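Ulp1-like SUMO protease (Chaetomium thermophilum, PDB 6DG4) is a cysteine protease of the Ulp1 type whose catalytic domain probably cleaves SUMO from its conjugates and precursors. Local coordinates at residues L215-P219 / A220-T224. Sequence-based numbering, arbitrary orientation.
Sequences LGVDP and AQAYT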
# COMPACT_ATOMS: atom_id res chain seq x y z
N LEU A 215 5.53 -2.71 -7.68
CA LEU A 215 5.96 -2.67 -9.07
C LEU A 215 7.44 -3.01 -9.24
O LEU A 215 7.90 -3.15 -10.38
CB LEU A 215 5.74 -1.28 -9.65
CG LEU A 215 4.29 -0.84 -9.83
CD1 LEU A 215 4.26 0.55 -10.44
CD2 LEU A 215 3.52 -1.82 -10.70
N GLY A 216 8.19 -3.12 -8.15
CA GLY A 216 9.61 -3.33 -8.27
C GLY A 216 10.40 -2.08 -8.58
O GLY A 216 11.49 -2.18 -9.16
N VAL A 217 9.88 -0.90 -8.22
CA VAL A 217 10.52 0.39 -8.46
C VAL A 217 11.18 0.88 -7.18
O VAL A 217 10.60 0.76 -6.09
CB VAL A 217 9.48 1.40 -8.97
CG1 VAL A 217 10.05 2.80 -8.99
CG2 VAL A 217 8.98 1.00 -10.35
N ASP A 218 12.38 1.44 -7.30
CA ASP A 218 13.11 1.97 -6.16
C ASP A 218 12.52 3.29 -5.70
O ASP A 218 12.64 4.30 -6.40
CB ASP A 218 14.58 2.16 -6.55
CG ASP A 218 15.46 2.53 -5.37
OD1 ASP A 218 14.92 2.99 -4.34
OD2 ASP A 218 16.69 2.37 -5.48
N PRO A 219 11.88 3.34 -4.52
CA PRO A 219 11.24 4.60 -4.11
C PRO A 219 12.21 5.76 -3.92
O PRO A 219 11.84 6.91 -4.17
CB PRO A 219 10.51 4.23 -2.81
CG PRO A 219 11.27 3.06 -2.28
CD PRO A 219 11.72 2.29 -3.50
N ALA A 220 13.44 5.47 -3.48
CA ALA A 220 14.43 6.52 -3.27
C ALA A 220 14.82 7.21 -4.57
O ALA A 220 15.27 8.36 -4.54
CB ALA A 220 15.68 5.94 -2.61
N GLN A 221 14.67 6.53 -5.70
CA GLN A 221 14.97 7.10 -7.00
C GLN A 221 13.76 7.74 -7.66
O GLN A 221 13.91 8.33 -8.74
CB GLN A 221 15.53 6.00 -7.92
CG GLN A 221 16.84 5.42 -7.41
CD GLN A 221 17.36 4.25 -8.24
OE1 GLN A 221 16.62 3.65 -9.02
NE2 GLN A 221 18.63 3.91 -8.05
N ALA A 222 12.57 7.67 -7.05
CA ALA A 222 11.33 7.88 -7.77
C ALA A 222 10.53 9.12 -7.40
O ALA A 222 9.77 9.60 -8.24
CB ALA A 222 10.41 6.66 -7.62
N TYR A 223 10.65 9.65 -6.19
CA TYR A 223 9.77 10.75 -5.80
C TYR A 223 10.38 11.53 -4.63
O TYR A 223 11.39 11.12 -4.05
CB TYR A 223 8.35 10.25 -5.50
CG TYR A 223 8.16 9.50 -4.19
CD1 TYR A 223 8.45 8.14 -4.09
CD2 TYR A 223 7.66 10.15 -3.08
CE1 TYR A 223 8.27 7.46 -2.89
CE2 TYR A 223 7.48 9.48 -1.88
CZ TYR A 223 7.78 8.14 -1.79
OH TYR A 223 7.58 7.51 -0.58
N THR A 224 9.75 12.67 -4.32
CA THR A 224 10.15 13.52 -3.22
C THR A 224 8.93 13.92 -2.40
O THR A 224 7.79 13.86 -2.86
CB THR A 224 10.80 14.82 -3.71
OG1 THR A 224 9.77 15.65 -4.27
CG2 THR A 224 11.87 14.56 -4.75
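Val-217 reaches forward with CG1 to meet the methyl of Ala-222, CG1 to CB 4.1 Å, just beyond the Schellman motif in which Gly-216 ends helix 202-215. At Asp-218 the backbone and the side chain both take hold of the following residues. Its CG lies anti to the backbone N (chi1 -173°), beside its own carbonyl carbon, which sends the carboxylate forward along the chain. OD1 there accepts a weak bond from Ala-220 N at 3.0 Å, an Asx turn, while OD2 lies 3.4 Å from Gln-221 CD. The Asp-218 and Gln-221 side chains cross at about a right angle, with carboxylate and amide planes 29° apart; this is contact between flat groups, not a hydrogen bond. Cut back to an alanine, this position would probably leave Ala-220 N without that acceptor and the Gln-221 amide without the carboxylate it rests against. The backbone makes two overlapping type I beta turns on the link to helix 228-241, within the Ulp1-family catalytic domain. The first is closed by Gln-221 N to Asp-218 O (3.1 Å), and the second, with the straighter N-H...O, by Ala-222 N to Pro-219 O (3.1 Å). Of the Pro-219 ring, CB is the atom that meets Tyr-223, 3.9 Å from CE1. A chi1 of 74° sets CG of the tyrosine between its backbone N and carbonyl carbon, with the ring turned back towards the proline. Both residues pack on helix 202-215, Pro-219 against Cys-212 and Tyr-223 against Phe-205 and Thr-208, and Tyr-223 OH hydrogen-bonds Asn-209 OD1 on that helix.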